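Local coordinates for GTP cyclohydrolase 1 type 2 homolog (Thermus thermophilus, PDB 2YYB), which is of unknown function but belongs to the GTP cyclohydrolase I type 2/NIF3 family and probably binds a pair of divalent metal ions, at residues L154-G159 with V205-H210; G175-V180 with R201-I206. All blocks are in the same frame, centred on the assembly; numbering follows the deposited sequence.

Contact 1. Residues L154-G159 with V205-H210; sequences LVHQGG and VIYAGH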
# COMPACT_ATOMS: atom_id res chain seq x y z
N LEU A 154 33.06 -20.68 -5.03
CA LEU A 154 32.65 -20.69 -6.42
C LEU A 154 33.05 -19.32 -6.93
O LEU A 154 32.81 -18.30 -6.27
CB LEU A 154 31.13 -20.87 -6.52
CG LEU A 154 30.50 -20.76 -7.91
CD1 LEU A 154 30.98 -21.91 -8.78
CD2 LEU A 154 28.98 -20.78 -7.79
N VAL A 155 33.70 -19.30 -8.08
CA VAL A 155 34.13 -18.04 -8.64
C VAL A 155 33.63 -17.90 -10.06
O VAL A 155 33.71 -18.84 -10.85
CB VAL A 155 35.69 -17.90 -8.57
CG1 VAL A 155 36.31 -19.23 -8.18
CG2 VAL A 155 36.26 -17.39 -9.89
N HIS A 156 33.06 -16.73 -10.34
CA HIS A 156 32.53 -16.39 -11.65
C HIS A 156 33.34 -15.19 -12.14
O HIS A 156 33.12 -14.05 -11.71
CB HIS A 156 31.04 -16.01 -11.56
CG HIS A 156 30.13 -17.19 -11.42
ND1 HIS A 156 28.79 -17.06 -11.13
CD2 HIS A 156 30.35 -18.52 -11.55
CE1 HIS A 156 28.23 -18.25 -11.09
NE2 HIS A 156 29.16 -19.16 -11.35
N GLN A 157 34.28 -15.46 -13.04
CA GLN A 157 35.12 -14.40 -13.56
C GLN A 157 34.61 -13.87 -14.88
O GLN A 157 34.71 -14.53 -15.91
CB GLN A 157 36.56 -14.89 -13.75
CG GLN A 157 37.44 -13.84 -14.39
CD GLN A 157 38.83 -14.34 -14.72
OE1 GLN A 157 39.62 -13.59 -15.30
NE2 GLN A 157 39.15 -15.59 -14.36
N GLY A 158 34.06 -12.67 -14.86
CA GLY A 158 33.55 -12.09 -16.09
C GLY A 158 34.47 -10.96 -16.49
O GLY A 158 34.58 -10.60 -17.67
N GLY A 159 35.12 -10.41 -15.46
CA GLY A 159 36.05 -9.32 -15.65
C GLY A 159 37.51 -9.76 -15.52
O GLY A 159 37.89 -10.87 -15.90
N VAL A 205 32.90 -12.34 -9.38
CA VAL A 205 32.11 -12.63 -8.19
C VAL A 205 32.55 -13.93 -7.58
O VAL A 205 32.75 -14.92 -8.29
CB VAL A 205 30.59 -12.75 -8.51
CG1 VAL A 205 29.82 -13.07 -7.23
CG2 VAL A 205 30.09 -11.48 -9.13
N ILE A 206 32.72 -13.93 -6.26
CA ILE A 206 33.12 -15.15 -5.54
C ILE A 206 32.02 -15.47 -4.52
O ILE A 206 31.68 -14.63 -3.68
CB ILE A 206 34.45 -14.96 -4.72
CG1 ILE A 206 35.61 -14.56 -5.63
CG2 ILE A 206 34.79 -16.27 -3.99
CD1 ILE A 206 36.10 -15.67 -6.50
N TYR A 207 31.48 -16.69 -4.60
CA TYR A 207 30.43 -17.15 -3.68
C TYR A 207 31.08 -18.09 -2.67
O TYR A 207 31.47 -19.20 -3.02
CB TYR A 207 29.32 -17.89 -4.44
CG TYR A 207 28.54 -16.97 -5.34
CD1 TYR A 207 27.77 -15.93 -4.81
CD2 TYR A 207 28.63 -17.06 -6.74
CE1 TYR A 207 27.12 -15.01 -5.63
CE2 TYR A 207 27.98 -16.14 -7.57
CZ TYR A 207 27.24 -15.12 -7.01
OH TYR A 207 26.63 -14.18 -7.80
N ALA A 208 31.21 -17.64 -1.42
CA ALA A 208 31.86 -18.45 -0.40
C ALA A 208 30.95 -19.17 0.61
O ALA A 208 31.42 -19.65 1.64
CB ALA A 208 32.89 -17.59 0.33
N GLY A 209 29.66 -19.24 0.30
CA GLY A 209 28.72 -19.91 1.18
C GLY A 209 27.94 -18.97 2.07
O GLY A 209 28.50 -18.02 2.60
N HIS A 210 26.64 -19.20 2.23
CA HIS A 210 25.83 -18.34 3.08
C HIS A 210 26.23 -18.59 4.54
O HIS A 210 26.42 -17.66 5.32
CB HIS A 210 24.34 -18.63 2.87
CG HIS A 210 23.43 -17.54 3.37
ND1 HIS A 210 23.54 -17.00 4.63
CD2 HIS A 210 22.38 -16.93 2.78
CE1 HIS A 210 22.58 -16.10 4.80
NE2 HIS A 210 21.86 -16.04 3.69

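Contact 2. Residues G175-V180 with R201-I206; sequences GLLPKV and RGLNVI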
# COMPACT_ATOMS: atom_id res chain seq x y z
N GLY A 175 21.19 -9.74 -4.81
CA GLY A 175 20.23 -8.69 -5.09
C GLY A 175 20.93 -7.37 -5.34
O GLY A 175 20.42 -6.53 -6.09
N LEU A 176 22.11 -7.19 -4.72
CA LEU A 176 22.91 -5.97 -4.86
C LEU A 176 23.82 -5.92 -6.09
O LEU A 176 24.51 -4.93 -6.31
CB LEU A 176 23.78 -5.76 -3.61
CG LEU A 176 23.14 -5.24 -2.32
CD1 LEU A 176 24.09 -5.52 -1.13
CD2 LEU A 176 22.85 -3.75 -2.45
N LEU A 177 23.82 -6.99 -6.89
CA LEU A 177 24.66 -7.06 -8.09
C LEU A 177 24.71 -5.80 -8.96
O LEU A 177 25.78 -5.29 -9.27
CB LEU A 177 24.23 -8.24 -8.96
CG LEU A 177 25.38 -9.08 -9.50
CD1 LEU A 177 26.23 -9.57 -8.36
CD2 LEU A 177 24.83 -10.25 -10.28
N PRO A 178 23.54 -5.28 -9.35
CA PRO A 178 23.42 -4.08 -10.20
C PRO A 178 24.16 -2.83 -9.74
O PRO A 178 24.49 -1.98 -10.56
CB PRO A 178 21.92 -3.87 -10.27
CG PRO A 178 21.44 -4.40 -8.96
CD PRO A 178 22.20 -5.69 -8.89
N LYS A 179 24.43 -2.73 -8.44
CA LYS A 179 25.13 -1.56 -7.92
C LYS A 179 26.63 -1.81 -7.70
O LYS A 179 27.40 -0.88 -7.51
CB LYS A 179 24.47 -1.12 -6.61
CG LYS A 179 23.03 -0.65 -6.77
CD LYS A 179 22.41 -0.25 -5.43
CE LYS A 179 21.17 0.63 -5.60
NZ LYS A 179 20.02 -0.07 -6.26
N VAL A 180 27.03 -3.08 -7.76
CA VAL A 180 28.43 -3.43 -7.58
C VAL A 180 29.31 -2.66 -8.54
O VAL A 180 29.10 -2.72 -9.76
CB VAL A 180 28.67 -4.94 -7.81
CG1 VAL A 180 30.15 -5.25 -7.75
CG2 VAL A 180 27.94 -5.75 -6.75
N ARG A 201 28.26 -8.16 -17.73
CA ARG A 201 28.72 -6.90 -17.17
C ARG A 201 30.18 -6.98 -16.69
O ARG A 201 30.66 -6.09 -15.98
CB ARG A 201 27.79 -6.47 -16.03
CG ARG A 201 28.10 -5.08 -15.53
CD ARG A 201 26.90 -4.43 -14.89
NE ARG A 201 26.53 -5.10 -13.67
CZ ARG A 201 25.31 -5.05 -13.15
NH1 ARG A 201 24.34 -4.36 -13.77
NH2 ARG A 201 25.06 -5.70 -12.02
N GLY A 202 30.88 -8.04 -17.10
CA GLY A 202 32.27 -8.23 -16.72
C GLY A 202 32.56 -8.09 -15.24
O GLY A 202 33.52 -7.43 -14.84
N LEU A 203 31.74 -8.72 -14.42
CA LEU A 203 31.90 -8.68 -12.98
C LEU A 203 32.64 -9.93 -12.50
O LEU A 203 32.52 -11.00 -13.07
CB LEU A 203 30.53 -8.64 -12.31
CG LEU A 203 30.06 -7.40 -11.55
CD1 LEU A 203 30.31 -6.15 -12.35
CD2 LEU A 203 28.58 -7.54 -11.27
N ASN A 204 33.43 -9.76 -11.45
CA ASN A 204 34.14 -10.87 -10.85
C ASN A 204 33.32 -11.10 -9.60
O ASN A 204 33.05 -10.14 -8.86
CB ASN A 204 35.56 -10.47 -10.45
CG ASN A 204 36.57 -10.64 -11.57
OD1 ASN A 204 37.59 -9.94 -11.59
ND2 ASN A 204 36.31 -11.57 -12.50
N VAL A 205 32.90 -12.34 -9.38
CA VAL A 205 32.11 -12.63 -8.19
C VAL A 205 32.55 -13.93 -7.58
O VAL A 205 32.75 -14.92 -8.29
CB VAL A 205 30.59 -12.75 -8.51
CG1 VAL A 205 29.82 -13.07 -7.23
CG2 VAL A 205 30.09 -11.48 -9.13
N ILE A 206 32.72 -13.93 -6.26
CA ILE A 206 33.12 -15.15 -5.54
C ILE A 206 32.02 -15.47 -4.52
O ILE A 206 31.68 -14.63 -3.68
CB ILE A 206 34.45 -14.96 -4.72
CG1 ILE A 206 35.61 -14.56 -5.63
CG2 ILE A 206 34.79 -16.27 -3.99
CD1 ILE A 206 36.10 -15.67 -6.50

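Contact 1. Residues L154-G159 with V205-H210
Leu154 and Tyr207 pair at one end of an antiparallel beta ladder between strand 154-157, the outermost strand, within this chain, of a mixed four-stranded sheet, and its inner neighbour 204-207. Four backbone hydrogen bonds hold the ladder. Leu154 and Tyr207 exchange two, with Tyr207 N to Leu154 O at 2.7 Å and Leu154 N to Tyr207 O at 3.0 Å. His156 and Val205 exchange the other two. Val155 and Ile206 form the non-hydrogen-bonded pair between them.

The side chains of Leu154, His156, Val205 and Tyr207 share one face of the sheet; Val155 and Ile206 lie together on the other. Leu154 lies alongside Tyr207, its CD2 3.9 Å from CD2 of the ring. The rings of Tyr207 and His156 make an offset edge-to-face pair, the tyrosine edge toward the imidazole face, with planes at 82°. Phe195 and Phe199 also meet His156. Past the ladder the chain runs through Ala208 and Gly209 to His210, a predicted metal ligand. Tyr207 CG lies anti to its own carbonyl carbon (chi1 -67°), which turns the ring back along the strand toward His156 and leaves CE2 3.8 Å from His156 ND1.

Contact 2. Residues G175-V180 with R201-I206
Arg201 and Leu203 reach from the end of helix 195-200 and the start of strand 204-207 to the 3-10 segment that runs through 175-179, in the loop that joins strands 166-169 and 184-187. The helix closes with a Schellman motif. Gly202, at positive phi, is its C-prime residue, and the chain turns there into the strand.

The arginine supplies the polar part. The chain leaves CB with CG opposite the backbone N (chi1 -173°) and stays extended through chi2. It then bends at chi3 (68°), bringing the guanidinium against the backbone of Leu177 and Pro178. Pro178 O lies over one face of the group. NH2 is near Leu177 O, but the angle is too poor for a hydrogen bond. The salt-bridge partner of NH2 is OE1 of Glu197, on the preceding helix. Arg201 also packs on His78 of a second subunit. With an alanine here, the carboxylate of Glu197 is likely to lose this charged mate, and the backbone at Pro178 its guanidinium cover.

The apolar part lies deeper. Leu177 and Leu203 come from opposite sides and overlap along their flanks, with Leu177 CG 4.0 Å from Leu203 CD2. The same CD2 approaches Val180 CB at 4.3 Å and sits at the edge of the guanidinium, in its plane. One methyl thus meets both the buried side chains and the arginine. Phe185 of the neighbouring strand adjoins Leu177 and Val180. At the far end of the patch, Leu177 CD1 comes within 4.4 Å of Val205 CG2.

Contacts 1 and 2 lie on the same side of the chain's centre, their centres about 10 Å apart. They share Val205 and Ile206 of strand 204-207. Strand 154-157 comes first in the chain, then the 3-10 segment, then helix 195-200, and last the common strand. Contact 1 adds the outermost strand to the four-stranded sheet. Contact 2 ties the loop between strands 166-169 and 184-187 to the lead-in of strand 204-207. A probable hydrogen bond, Gly158 N to Leu203 O at 2.9 Å, joins them directly. Strand 204-207 thus links both to the chain leading to His210, at the predicted metal site; contact 2 itself lies away from it.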